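Local coordinates for protein arginyl-tRNA synthetase (Campylobacter jejuni, PDB 3FNR) that attaches arginine to its cognate tRNA in an ATP-dependent reaction, as a monomeric class I aminoacyl-tRNA synthetase, at residues 7-12 with 428-433; 92-97 with 129-134; 344-349 with 412-417; 352-357 with 418-423. The protein carries 1 engineered substitution. All coordinates share one frame; numbering follows the deposited sequence.

Contact 1: residues 7-12 with 428-433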
loop_
_atom_site.group_PDB
_atom_site.type_symbol
_atom_site.label_atom_id
_atom_site.label_comp_id
_atom_site.label_asym_id
_atom_site.label_seq_id
_atom_site.Cartn_x
_atom_site.Cartn_y
_atom_site.Cartn_z
ATOM N N PHE A 7 -26.035 -3.573 -27.773
ATOM C CA PHE A 7 -25.739 -2.658 -26.673
ATOM C C PHE A 7 -24.303 -2.833 -26.196
ATOM O O PHE A 7 -23.540 -1.870 -26.152
ATOM C CB PHE A 7 -26.728 -2.861 -25.518
ATOM C CG PHE A 7 -26.509 -1.920 -24.349
ATOM C CD1 PHE A 7 -26.868 -0.575 -24.442
ATOM C CD2 PHE A 7 -25.952 -2.386 -23.156
ATOM C CE1 PHE A 7 -26.668 0.298 -23.369
ATOM C CE2 PHE A 7 -25.743 -1.519 -22.073
ATOM C CZ PHE A 7 -26.106 -0.173 -22.181
ATOM N N LEU A 8 -23.934 -4.072 -25.872
ATOM C CA LEU A 8 -22.564 -4.404 -25.467
ATOM C C LEU A 8 -21.506 -4.004 -26.501
ATOM O O LEU A 8 -20.410 -3.563 -26.134
ATOM C CB LEU A 8 -22.445 -5.889 -25.136
ATOM C CG LEU A 8 -23.227 -6.475 -23.951
ATOM C CD1 LEU A 8 -23.084 -7.987 -23.942
ATOM C CD2 LEU A 8 -22.780 -5.894 -22.606
ATOM N N ASN A 9 -21.834 -4.146 -27.785
ATOM C CA ASN A 9 -20.931 -3.714 -28.855
ATOM C C ASN A 9 -20.705 -2.207 -28.816
ATOM O O ASN A 9 -19.587 -1.745 -29.020
ATOM C CB ASN A 9 -21.461 -4.117 -30.232
ATOM C CG ASN A 9 -20.496 -3.782 -31.349
ATOM O OD1 ASN A 9 -19.332 -4.187 -31.327
ATOM N ND2 ASN A 9 -20.977 -3.043 -32.336
ATOM N N GLU A 10 -21.763 -1.448 -28.541
ATOM C CA GLU A 10 -21.637 0.000 -28.405
ATOM C C GLU A 10 -20.720 0.376 -27.247
ATOM O O GLU A 10 -19.858 1.240 -27.399
ATOM C CB GLU A 10 -23.002 0.691 -28.294
ATOM C CG GLU A 10 -23.702 0.907 -29.646
ATOM C CD GLU A 10 -22.746 1.336 -30.758
ATOM O OE1 GLU A 10 -22.143 2.432 -30.659
ATOM O OE2 GLU A 10 -22.600 0.569 -31.737
ATOM N N LEU A 11 -20.892 -0.305 -26.114
ATOM C CA LEU A 11 -19.995 -0.154 -24.960
ATOM C C LEU A 11 -18.560 -0.545 -25.303
ATOM O O LEU A 11 -17.611 0.122 -24.876
ATOM C CB LEU A 11 -20.493 -0.972 -23.762
ATOM C CG LEU A 11 -21.788 -0.537 -23.060
ATOM C CD1 LEU A 11 -21.981 -1.343 -21.784
ATOM C CD2 LEU A 11 -21.802 0.960 -22.740
ATOM N N ALA A 12 -18.410 -1.616 -26.084
ATOM C CA ALA A 12 -17.099 -2.059 -26.559
ATOM C C ALA A 12 -16.449 -0.989 -27.423
ATOM O O ALA A 12 -15.269 -0.686 -27.251
ATOM C CB ALA A 12 -17.208 -3.366 -27.312
ATOM N N LEU A 428 -13.918 -12.071 -33.078
ATOM C CA LEU A 428 -13.144 -12.715 -32.020
ATOM C C LEU A 428 -11.964 -11.856 -31.573
ATOM O O LEU A 428 -11.725 -11.708 -30.381
ATOM C CB LEU A 428 -12.675 -14.098 -32.465
ATOM C CG LEU A 428 -13.800 -15.102 -32.744
ATOM C CD1 LEU A 428 -13.259 -16.328 -33.476
ATOM C CD2 LEU A 428 -14.487 -15.509 -31.457
ATOM N N LEU A 429 -11.240 -11.287 -32.530
ATOM C CA LEU A 429 -10.156 -10.363 -32.219
ATOM C C LEU A 429 -10.634 -9.146 -31.421
ATOM O O LEU A 429 -9.995 -8.773 -30.438
ATOM C CB LEU A 429 -9.428 -9.926 -33.490
ATOM C CG LEU A 429 -8.562 -10.996 -34.163
ATOM C CD1 LEU A 429 -7.987 -10.465 -35.470
ATOM C CD2 LEU A 429 -7.450 -11.493 -33.240
ATOM N N LYS A 430 -11.755 -8.549 -31.829
ATOM C CA LYS A 430 -12.303 -7.378 -31.132
ATOM C C LYS A 430 -12.682 -7.743 -29.696
ATOM O O LYS A 430 -12.385 -6.993 -28.758
ATOM C CB LYS A 430 -13.507 -6.797 -31.868
ATOM C CG LYS A 430 -13.955 -5.426 -31.348
ATOM C CD LYS A 430 -15.244 -4.966 -32.018
ATOM C CE LYS A 430 -15.863 -3.784 -31.304
ATOM N NZ LYS A 430 -16.997 -3.216 -32.087
ATOM N N LEU A 431 -13.317 -8.904 -29.543
ATOM C CA LEU A 431 -13.591 -9.462 -28.240
ATOM C C LEU A 431 -12.298 -9.525 -27.433
ATOM O O LEU A 431 -12.245 -9.009 -26.320
ATOM C CB LEU A 431 -14.201 -10.861 -28.360
ATOM C CG LEU A 431 -14.403 -11.624 -27.046
ATOM C CD1 LEU A 431 -15.323 -10.871 -26.120
ATOM C CD2 LEU A 431 -14.950 -13.009 -27.286
ATOM N N PHE A 432 -11.265 -10.126 -28.021
ATOM C CA PHE A 432 -9.981 -10.327 -27.347
ATOM C C PHE A 432 -9.342 -9.001 -26.957
ATOM O O PHE A 432 -8.766 -8.891 -25.874
ATOM C CB PHE A 432 -9.024 -11.140 -28.226
ATOM C CG PHE A 432 -9.338 -12.619 -28.288
ATOM C CD1 PHE A 432 -8.376 -13.509 -28.742
ATOM C CD2 PHE A 432 -10.578 -13.123 -27.891
ATOM C CE1 PHE A 432 -8.642 -14.866 -28.816
ATOM C CE2 PHE A 432 -10.860 -14.483 -27.968
ATOM C CZ PHE A 432 -9.890 -15.355 -28.428
ATOM N N SER A 433 -9.479 -7.994 -27.823
ATOM C CA SER A 433 -8.881 -6.678 -27.587
ATOM C C SER A 433 -9.489 -6.027 -26.360
ATOM O O SER A 433 -8.814 -5.296 -25.637
ATOM C CB SER A 433 -9.041 -5.762 -28.799
ATOM O OG SER A 433 -10.368 -5.289 -28.906
#
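Asn9 and Ala12, one turn apart on the N-terminal helix 5-17, meet a single residue of helix 425-445, Lys430. Asn9 comes first. Its CG stands anti to the backbone N (chi1 -175°), and this swings the amide oxygen across to the lysine. Lys430 NZ donates to Asn9 OD1 at 2.6 Å. The ammonium sits at a C=O...N angle of 135°, tilted 24° from the carbonyl plane. The two side chains cross at about a right angle. The lysine chain is extended all the way to its tip and bridges the gap between the helices. Ala12 follows and points its CB toward the same chain; its CB lies 4.2 Å from Lys430 CE, a loose apolar touch. The backbones stay apart, with Ala12 CA and Leu431 CA, the nearest pair, separated by 8.4 Å. Asn13 OD1 and the backbone carbonyls of Met362 and Ala364 also accept from Lys430 NZ. The contact thus joins the N-terminal helix to helix 425-445 of the DALR-type anticodon-binding domain. Of the two segments' acids, the nearest, Glu10, keeps its OE2 6.8 Å from Lys430 NZ. Four neutral oxygens surround the buried ammonium, so its three N-H groups must be shared among four acceptors. Their dipoles would probably stabilise the positive charge.

Contact 2: residues 92-97 with 129-134; sequences LSVKES and EFFSEE
The C-terminal part of helix 80-98 packs here against the loop that joins helices 113-126 and 136-157, in the class I catalytic part of the chain. The contact rests on Val94 and Phe131. Both methyl groups of Val94 lie over one face of the Phe131 ring. CG1, anti to the backbone N, lies over the CG side of the ring: Val94 CG1 is 3.9 Å from the Phe131 ring centroid and 15° off the ring normal, a CH-pi contact. CG2 reaches the outer rim, with Val94 CG2 3.8 Å from Phe131 CE2. The two side chains cross at about a right angle. Lys95 runs past the turn, and its CE comes within 4.4 Å of Phe131 O. Phe131 is the centre of an inverse gamma turn, where Ser132 N bonds to Phe130 O at 2.9 Å. Ala122, Phe123 and Leu139 also touch Phe131, so the ring is set among three helices. Such packing is typical of a hydrophobic core between helices, here with a gamma turn in the connecting loop placing one aromatic ring against them.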
loop_
_atom_site.group_PDB
_atom_site.type_symbol
_atom_site.label_atom_id
_atom_site.label_comp_id
_atom_site.label_asym_id
_atom_site.label_seq_id
_atom_site.Cartn_x
_atom_site.Cartn_y
_atom_site.Cartn_z
ATOM N N LEU A 92 28.390 2.726 17.279
ATOM C CA LEU A 92 28.871 1.474 17.849
ATOM C C LEU A 92 29.438 0.521 16.795
ATOM O O LEU A 92 30.450 -0.143 17.034
ATOM C CB LEU A 92 27.757 0.799 18.656
ATOM C CG LEU A 92 27.669 1.027 20.173
ATOM C CD1 LEU A 92 27.875 2.482 20.600
ATOM C CD2 LEU A 92 26.341 0.505 20.705
ATOM N N SER A 93 28.798 0.474 15.628
ATOM C CA SER A 93 29.282 -0.374 14.541
ATOM C C SER A 93 30.466 0.244 13.785
ATOM O O SER A 93 31.214 -0.477 13.122
ATOM C CB SER A 93 28.153 -0.766 13.584
ATOM O OG SER A 93 27.839 0.290 12.703
ATOM N N VAL A 94 30.623 1.568 13.876
ATOM C CA VAL A 94 31.848 2.242 13.421
ATOM C C VAL A 94 33.007 1.818 14.334
ATOM O O VAL A 94 34.091 1.480 13.857
ATOM C CB VAL A 94 31.690 3.803 13.366
ATOM C CG1 VAL A 94 33.037 4.525 13.475
ATOM C CG2 VAL A 94 30.989 4.234 12.088
ATOM N N LYS A 95 32.741 1.798 15.639
ATOM C CA LYS A 95 33.735 1.435 16.646
ATOM C C LYS A 95 34.227 -0.016 16.563
ATOM O O LYS A 95 35.408 -0.283 16.797
ATOM C CB LYS A 95 33.203 1.730 18.052
ATOM C CG LYS A 95 33.260 3.199 18.451
ATOM C CD LYS A 95 32.798 3.408 19.891
ATOM C CE LYS A 95 33.003 4.851 20.340
ATOM N NZ LYS A 95 32.421 5.119 21.689
ATOM N N GLU A 96 33.339 -0.944 16.215
ATOM C CA GLU A 96 33.695 -2.363 16.245
ATOM C C GLU A 96 34.047 -2.973 14.892
ATOM O O GLU A 96 34.957 -3.797 14.808
ATOM C CB GLU A 96 32.604 -3.188 16.929
ATOM C CG GLU A 96 33.133 -4.447 17.611
ATOM C CD GLU A 96 32.048 -5.253 18.305
ATOM O OE1 GLU A 96 32.178 -5.497 19.525
ATOM O OE2 GLU A 96 31.065 -5.643 17.633
ATOM N N SER A 97 33.336 -2.580 13.837
ATOM C CA SER A 97 33.574 -3.158 12.508
ATOM C C SER A 97 34.554 -2.351 11.647
ATOM O O SER A 97 35.146 -2.890 10.706
ATOM C CB SER A 97 32.252 -3.423 11.761
ATOM O OG SER A 97 31.705 -2.247 11.184
ATOM N N GLU A 129 37.432 11.498 13.476
ATOM C CA GLU A 129 37.355 12.509 14.536
ATOM C C GLU A 129 35.951 12.702 15.112
ATOM O O GLU A 129 35.796 12.926 16.318
ATOM C CB GLU A 129 37.855 13.855 13.997
ATOM C CG GLU A 129 38.967 13.751 12.947
ATOM C CD GLU A 129 39.021 14.954 12.016
ATOM O OE1 GLU A 129 38.951 14.749 10.785
ATOM O OE2 GLU A 129 39.130 16.099 12.511
ATOM N N PHE A 130 34.960 12.496 14.260
ATOM C CA PHE A 130 33.575 12.830 14.529
ATOM C C PHE A 130 32.949 11.901 15.540
ATOM O O PHE A 130 32.061 12.253 16.270
ATOM C CB PHE A 130 32.825 12.725 13.228
ATOM C CG PHE A 130 31.428 13.194 13.297
ATOM C CD1 PHE A 130 31.138 14.527 13.323
ATOM C CD2 PHE A 130 30.395 12.305 13.286
ATOM C CE1 PHE A 130 29.858 14.950 13.369
ATOM C CE2 PHE A 130 29.133 12.737 13.330
ATOM C CZ PHE A 130 28.863 14.058 13.371
ATOM N N PHE A 131 33.430 10.690 15.565
ATOM C CA PHE A 131 32.745 9.595 16.243
ATOM C C PHE A 131 32.941 9.526 17.758
ATOM O O PHE A 131 33.696 8.703 18.279
ATOM C CB PHE A 131 33.013 8.267 15.530
ATOM C CG PHE A 131 32.437 8.225 14.152
ATOM C CD1 PHE A 131 33.221 8.538 13.048
ATOM C CD2 PHE A 131 31.092 7.926 13.957
ATOM C CE1 PHE A 131 32.681 8.530 11.767
ATOM C CE2 PHE A 131 30.544 7.912 12.678
ATOM C CZ PHE A 131 31.342 8.216 11.582
ATOM N N SER A 132 32.223 10.412 18.445
ATOM C CA SER A 132 32.135 10.425 19.902
ATOM C C SER A 132 30.675 10.609 20.321
ATOM O O SER A 132 29.837 10.990 19.496
ATOM C CB SER A 132 33.017 11.538 20.489
ATOM O OG SER A 132 32.718 12.804 19.922
ATOM N N GLU A 133 30.387 10.350 21.601
ATOM C CA GLU A 133 29.024 10.403 22.160
ATOM C C GLU A 133 28.292 11.744 22.031
ATOM O O GLU A 133 27.061 11.782 22.091
ATOM C CB GLU A 133 29.024 9.976 23.631
ATOM C CG GLU A 133 28.924 8.477 23.863
ATOM C CD GLU A 133 28.444 8.131 25.267
ATOM O OE1 GLU A 133 27.536 8.823 25.784
ATOM O OE2 GLU A 133 28.970 7.160 25.853
ATOM N N GLU A 134 29.043 12.830 21.861
ATOM C CA GLU A 134 28.453 14.162 21.727
ATOM C C GLU A 134 27.859 14.417 20.344
ATOM O O GLU A 134 26.997 15.285 20.185
ATOM C CB GLU A 134 29.452 15.265 22.119
ATOM C CG GLU A 134 30.674 15.399 21.222
ATOM C CD GLU A 134 31.710 16.351 21.792
ATOM O OE1 GLU A 134 32.028 17.362 21.125
ATOM O OE2 GLU A 134 32.201 16.090 22.911
#

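Contact 3: residues 344-349 with 412-417. With SO4 (sulfate ion), chain D.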
loop_
_atom_site.group_PDB
_atom_site.type_symbol
_atom_site.label_atom_id
_atom_site.label_comp_id
_atom_site.label_asym_id
_atom_site.label_seq_id
_atom_site.Cartn_x
_atom_site.Cartn_y
_atom_site.Cartn_z
ATOM N N HIS A 344 -3.230 -12.132 -21.409
ATOM C CA HIS A 344 -2.915 -10.884 -22.089
ATOM C C HIS A 344 -1.915 -11.085 -23.239
ATOM O O HIS A 344 -2.107 -10.546 -24.333
ATOM C CB HIS A 344 -2.373 -9.863 -21.076
ATOM C CG HIS A 344 -2.220 -8.485 -21.636
ATOM N ND1 HIS A 344 -1.044 -8.037 -22.194
ATOM C CD2 HIS A 344 -3.104 -7.466 -21.753
ATOM C CE1 HIS A 344 -1.206 -6.796 -22.620
ATOM N NE2 HIS A 344 -2.447 -6.426 -22.363
ATOM N N ALA A 345 -0.861 -11.863 -22.980
ATOM C CA ALA A 345 0.169 -12.182 -23.975
ATOM C C ALA A 345 -0.373 -13.035 -25.129
ATOM O O ALA A 345 0.007 -12.841 -26.282
ATOM C CB ALA A 345 1.343 -12.882 -23.311
ATOM N N ARG A 346 -1.262 -13.971 -24.804
ATOM C CA ARG A 346 -1.904 -14.828 -25.794
ATOM C C ARG A 346 -2.718 -14.007 -26.798
ATOM O O ARG A 346 -2.712 -14.304 -27.999
ATOM C CB ARG A 346 -2.769 -15.877 -25.092
ATOM C CG ARG A 346 -2.802 -17.208 -25.793
ATOM C CD ARG A 346 -2.453 -18.380 -24.901
ATOM N NE ARG A 346 -3.582 -18.930 -24.156
ATOM C CZ ARG A 346 -4.424 -19.861 -24.608
ATOM N NH1 ARG A 346 -4.303 -20.363 -25.830
ATOM N NH2 ARG A 346 -5.404 -20.289 -23.823
ATOM N N ILE A 347 -3.384 -12.959 -26.305
ATOM C CA ILE A 347 -4.145 -12.019 -27.143
ATOM C C ILE A 347 -3.215 -11.219 -28.045
ATOM O O ILE A 347 -3.475 -11.072 -29.242
ATOM C CB ILE A 347 -5.016 -11.053 -26.290
ATOM C CG1 ILE A 347 -6.123 -11.836 -25.592
ATOM C CG2 ILE A 347 -5.640 -9.947 -27.158
ATOM C CD1 ILE A 347 -6.660 -11.225 -24.336
ATOM N N HIS A 348 -2.126 -10.715 -27.468
ATOM C CA HIS A 348 -1.126 -9.953 -28.216
ATOM C C HIS A 348 -0.538 -10.768 -29.371
ATOM O O HIS A 348 -0.341 -10.245 -30.471
ATOM C CB HIS A 348 -0.017 -9.463 -27.282
ATOM C CG HIS A 348 0.978 -8.564 -27.948
ATOM N ND1 HIS A 348 0.751 -7.218 -28.142
ATOM C CD2 HIS A 348 2.200 -8.820 -28.474
ATOM C CE1 HIS A 348 1.794 -6.682 -28.753
ATOM N NE2 HIS A 348 2.686 -7.632 -28.966
ATOM N N GLN A 349 -0.293 -12.051 -29.116
ATOM C CA GLN A 349 0.273 -12.961 -30.108
ATOM C C GLN A 349 -0.688 -13.347 -31.228
ATOM O O GLN A 349 -0.271 -13.433 -32.385
ATOM C CB GLN A 349 0.844 -14.211 -29.432
ATOM C CG GLN A 349 2.366 -14.174 -29.232
ATOM C CD GLN A 349 2.863 -12.921 -28.514
ATOM O OE1 GLN A 349 3.396 -12.000 -29.141
ATOM N NE2 GLN A 349 2.688 -12.884 -27.197
ATOM N N LYS A 412 -9.981 -20.653 -21.522
ATOM C CA LYS A 412 -10.890 -21.712 -21.903
ATOM C C LYS A 412 -11.583 -21.383 -23.232
ATOM O O LYS A 412 -11.642 -22.228 -24.122
ATOM C CB LYS A 412 -11.904 -21.978 -20.791
ATOM C CG LYS A 412 -12.630 -23.300 -20.955
ATOM C CD LYS A 412 -14.026 -23.282 -20.345
ATOM C CE LYS A 412 -14.662 -24.675 -20.383
ATOM N NZ LYS A 412 -14.634 -25.290 -21.743
ATOM N N PHE A 413 -12.060 -20.151 -23.383
ATOM C CA PHE A 413 -12.652 -19.725 -24.651
ATOM C C PHE A 413 -11.700 -19.874 -25.838
ATOM O O PHE A 413 -12.072 -20.453 -26.858
ATOM C CB PHE A 413 -13.171 -18.289 -24.580
ATOM C CG PHE A 413 -13.869 -17.837 -25.836
ATOM C CD1 PHE A 413 -13.217 -17.032 -26.765
ATOM C CD2 PHE A 413 -15.179 -18.230 -26.093
ATOM C CE1 PHE A 413 -13.868 -16.629 -27.928
ATOM C CE2 PHE A 413 -15.839 -17.826 -27.244
ATOM C CZ PHE A 413 -15.196 -17.031 -28.161
ATOM N N TYR A 414 -10.484 -19.351 -25.707
ATOM C CA TYR A 414 -9.527 -19.360 -26.816
ATOM C C TYR A 414 -9.044 -20.769 -27.179
ATOM O O TYR A 414 -8.754 -21.043 -28.340
ATOM C CB TYR A 414 -8.369 -18.402 -26.534
ATOM C CG TYR A 414 -7.338 -18.255 -27.642
ATOM C CD1 TYR A 414 -5.999 -18.103 -27.326
ATOM C CD2 TYR A 414 -7.694 -18.257 -29.000
ATOM C CE1 TYR A 414 -5.033 -17.969 -28.307
ATOM C CE2 TYR A 414 -6.719 -18.127 -29.999
ATOM C CZ TYR A 414 -5.390 -17.980 -29.632
ATOM O OH TYR A 414 -4.393 -17.841 -30.567
ATOM N N ASN A 415 -8.995 -21.661 -26.191
ATOM C CA ASN A 415 -8.658 -23.056 -26.418
ATOM C C ASN A 415 -9.693 -23.755 -27.283
ATOM O O ASN A 415 -9.359 -24.673 -28.044
ATOM C CB ASN A 415 -8.538 -23.806 -25.087
ATOM C CG ASN A 415 -7.285 -23.418 -24.300
ATOM O OD1 ASN A 415 -6.435 -22.658 -24.773
ATOM N ND2 ASN A 415 -7.185 -23.924 -23.085
ATOM N N GLU A 416 -10.944 -23.314 -27.161
ATOM C CA GLU A 416 -12.059 -23.984 -27.804
ATOM C C GLU A 416 -12.494 -23.279 -29.082
ATOM O O GLU A 416 -13.413 -23.738 -29.762
ATOM C CB GLU A 416 -13.251 -24.106 -26.848
ATOM C CG GLU A 416 -12.981 -24.804 -25.498
ATOM C CD GLU A 416 -12.463 -26.238 -25.609
ATOM O OE1 GLU A 416 -11.602 -26.619 -24.784
ATOM O OE2 GLU A 416 -12.915 -26.990 -26.499
ATOM N N ASN A 417 -11.848 -22.163 -29.401
ATOM C CA ASN A 417 -12.256 -21.364 -30.545
ATOM C C ASN A 417 -11.101 -20.997 -31.463
ATOM O O ASN A 417 -10.125 -20.378 -31.038
ATOM C CB ASN A 417 -13.016 -20.110 -30.097
ATOM C CG ASN A 417 -14.398 -20.430 -29.534
ATOM O OD1 ASN A 417 -15.400 -20.392 -30.248
ATOM N ND2 ASN A 417 -14.451 -20.751 -28.253
HETATM S S SO4 D . -5.698 -19.664 -33.643
HETATM O O1 SO4 D . -6.011 -18.620 -34.602
HETATM O O2 SO4 D . -4.659 -19.173 -32.746
HETATM O O3 SO4 D . -6.886 -20.035 -32.888
HETATM O O4 SO4 D . -5.230 -20.845 -34.355
HETATM O O HOH W 1 -1.522 -16.852 -28.842
#
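Arg346 is bent at chi2 (127°) and chi3 (86°), and this turns its guanidinium so that one face meets Tyr414. The tyrosine ring stands anti to its own backbone N and reaches toward the arginine. The contact joins helices 336-353 and 398-416 of the DALR-type anticodon-binding domain, an all-helical bundle. Tyr414 CD1 lies over one face of the guanidinium, 3.2 Å from Arg346 NH1. The two planes are 39° apart, so the groups are not stacked flat. Arg346 CG meets the ring at its edge, 3.4 Å from Tyr414 CE1. Asn415 takes the edge of the guanidinium: Arg346 NH2 donates to Asn415 OD1 at 2.8 Å, from above the carbonyl plane. A weak second bond comes from Arg346 NH1. Arg346 NH2 is also hydrogen-bonded to His411 ND1, so two partners hold that end of the guanidinium. A water donates to Arg346 O and, weakly, to Tyr414 OH. Tyr414 OH itself donates to O2 of a sulfate, probably from the crystallisation liquor, at 2.6 Å.

Contact 4: residues 352-357 with 418-423. With SO4 (sulfate ion), chain D.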
loop_
_atom_site.group_PDB
_atom_site.type_symbol
_atom_site.label_atom_id
_atom_site.label_comp_id
_atom_site.label_asym_id
_atom_site.label_seq_id
_atom_site.Cartn_x
_atom_site.Cartn_y
_atom_site.Cartn_z
ATOM N N ALA A 352 -0.754 -10.646 -33.728
ATOM C CA ALA A 352 0.461 -10.656 -34.532
ATOM C C ALA A 352 0.378 -11.757 -35.582
ATOM O O ALA A 352 0.807 -11.567 -36.721
ATOM C CB ALA A 352 1.681 -10.853 -33.644
ATOM N N LYS A 353 -0.189 -12.897 -35.185
ATOM C CA LYS A 353 -0.418 -14.034 -36.073
ATOM C C LYS A 353 -1.374 -13.673 -37.217
ATOM O O LYS A 353 -1.145 -14.052 -38.369
ATOM C CB LYS A 353 -0.957 -15.214 -35.263
ATOM C CG LYS A 353 -1.152 -16.511 -36.028
ATOM C CD LYS A 353 -1.716 -17.607 -35.117
ATOM C CE LYS A 353 -2.086 -18.864 -35.907
ATOM N NZ LYS A 353 -2.203 -20.072 -35.038
ATOM N N ALA A 354 -2.423 -12.917 -36.894
ATOM C CA ALA A 354 -3.414 -12.480 -37.874
ATOM C C ALA A 354 -2.928 -11.312 -38.733
ATOM O O ALA A 354 -3.568 -10.970 -39.728
ATOM C CB ALA A 354 -4.719 -12.110 -37.174
ATOM N N GLY A 355 -1.810 -10.699 -38.340
ATOM C CA GLY A 355 -1.267 -9.528 -39.028
ATOM C C GLY A 355 -2.200 -8.334 -38.952
ATOM O O GLY A 355 -2.402 -7.622 -39.945
ATOM N N LYS A 356 -2.787 -8.128 -37.774
ATOM C CA LYS A 356 -3.752 -7.050 -37.575
ATOM C C LYS A 356 -3.480 -6.225 -36.321
ATOM O O LYS A 356 -2.939 -6.727 -35.330
ATOM C CB LYS A 356 -5.178 -7.604 -37.560
ATOM C CG LYS A 356 -5.744 -7.892 -38.938
ATOM C CD LYS A 356 -7.070 -8.625 -38.856
ATOM C CE LYS A 356 -7.648 -8.868 -40.239
ATOM N NZ LYS A 356 -8.749 -9.869 -40.216
ATOM N N LYS A 357 -3.843 -4.948 -36.387
ATOM C CA LYS A 357 -3.846 -4.080 -35.217
ATOM C C LYS A 357 -5.273 -3.977 -34.697
ATOM O O LYS A 357 -6.229 -4.305 -35.412
ATOM C CB LYS A 357 -3.293 -2.693 -35.557
ATOM C CG LYS A 357 -1.773 -2.639 -35.713
ATOM C CD LYS A 357 -1.287 -1.233 -36.087
ATOM C CE LYS A 357 -1.247 -0.295 -34.876
ATOM N NZ LYS A 357 -0.786 1.082 -35.225
ATOM N N LYS A 418 -11.215 -21.400 -32.723
ATOM C CA LYS A 418 -10.225 -21.072 -33.741
ATOM C C LYS A 418 -10.420 -19.616 -34.145
ATOM O O LYS A 418 -11.551 -19.170 -34.326
ATOM C CB LYS A 418 -10.407 -21.994 -34.948
ATOM C CG LYS A 418 -9.121 -22.429 -35.639
ATOM C CD LYS A 418 -8.597 -21.377 -36.602
ATOM C CE LYS A 418 -7.863 -22.012 -37.768
ATOM N NZ LYS A 418 -8.776 -22.251 -38.921
ATOM N N VAL A 419 -9.325 -18.874 -34.290
ATOM C CA VAL A 419 -9.423 -17.434 -34.544
ATOM C C VAL A 419 -8.933 -17.020 -35.926
ATOM O O VAL A 419 -9.737 -16.592 -36.757
ATOM C CB VAL A 419 -8.739 -16.606 -33.419
ATOM C CG1 VAL A 419 -8.763 -15.106 -33.733
ATOM C CG2 VAL A 419 -9.430 -16.874 -32.086
ATOM N N VAL A 420 -7.627 -17.148 -36.165
ATOM C CA VAL A 420 -7.006 -16.686 -37.410
ATOM C C VAL A 420 -7.481 -17.574 -38.552
ATOM O O VAL A 420 -7.432 -18.793 -38.448
ATOM C CB VAL A 420 -5.448 -16.682 -37.317
ATOM C CG1 VAL A 420 -4.812 -16.174 -38.612
ATOM C CG2 VAL A 420 -4.981 -15.831 -36.144
ATOM N N GLY A 421 -7.984 -16.951 -39.614
ATOM C CA GLY A 421 -8.497 -17.679 -40.767
ATOM C C GLY A 421 -9.997 -17.917 -40.756
ATOM O O GLY A 421 -10.589 -18.169 -41.812
ATOM N N SER A 422 -10.618 -17.832 -39.578
ATOM C CA SER A 422 -12.057 -18.084 -39.466
ATOM C C SER A 422 -12.877 -16.919 -40.025
ATOM O O SER A 422 -12.359 -15.814 -40.178
ATOM C CB SER A 422 -12.451 -18.405 -38.026
ATOM O OG SER A 422 -12.608 -17.223 -37.265
ATOM N N ALA A 423 -14.150 -17.173 -40.332
ATOM C CA ALA A 423 -15.017 -16.178 -40.993
ATOM C C ALA A 423 -15.398 -15.035 -40.077
ATOM O O ALA A 423 -15.857 -13.989 -40.538
ATOM C CB ALA A 423 -16.270 -16.831 -41.541
HETATM S S SO4 D . -5.698 -19.664 -33.643
HETATM O O1 SO4 D . -6.011 -18.620 -34.602
HETATM O O2 SO4 D . -4.659 -19.173 -32.746
HETATM O O3 SO4 D . -6.886 -20.035 -32.888
HETATM O O4 SO4 D . -5.230 -20.845 -34.355
#
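Lys353 and Val420 lie obliquely to each other, the lysine chain passing over one methyl of the valine. The lysine is fully extended from a trans chi1 (-176°), which lays its methylenes along the valine and carries NZ to the sulfate. Lys353 CD is 3.9 Å from Val420 CG2. Ala354 CB meets the same methyl, also at 3.9 Å from Val420 CG2. The other branch, Val420 CG1, lies near Ala354 CA. Helix 336-353 ends here in a Schellman motif with Gly355 as C-prime residue. Facing it is a type II beta turn, Val419 to Ser422, in the loop between the last two helices of the anticodon-binding domain. The first two N-H groups of the turn face the sulfate: Val420 N donates to O1 at 2.7 Å with an N-H...O angle of 165°, and Val419 N donates to O3 at 3.0 Å. Lys353 NZ donates to sulfate O4 at 3.2 Å. Ser422 OG closes back on Val419 O at 3.0 Å.

In the fold
From the N terminus, helix 5-17 supplies the first half of contact 1, whose partner on helix 425-445 comes only near the chain's end. Contact 1 therefore closes a loop that holds all the others. Contact 2 closes a short loop of 31 residues, tying helix 80-98 to the loop before helix 136-157 in the catalytic part. It lies across the chain's centre from the rest, its centre about 67 Å from that of contact 1. Contacts 3 and 4 both start on helix 336-353 and cross, their segments alternating along the chain. They share one sulfate and touch through Tyr414 and Val419. Phe432 packs against both, so contacts 1, 3 and 4 form one cluster, which ties the N-terminal helix to the anticodon-binding domain.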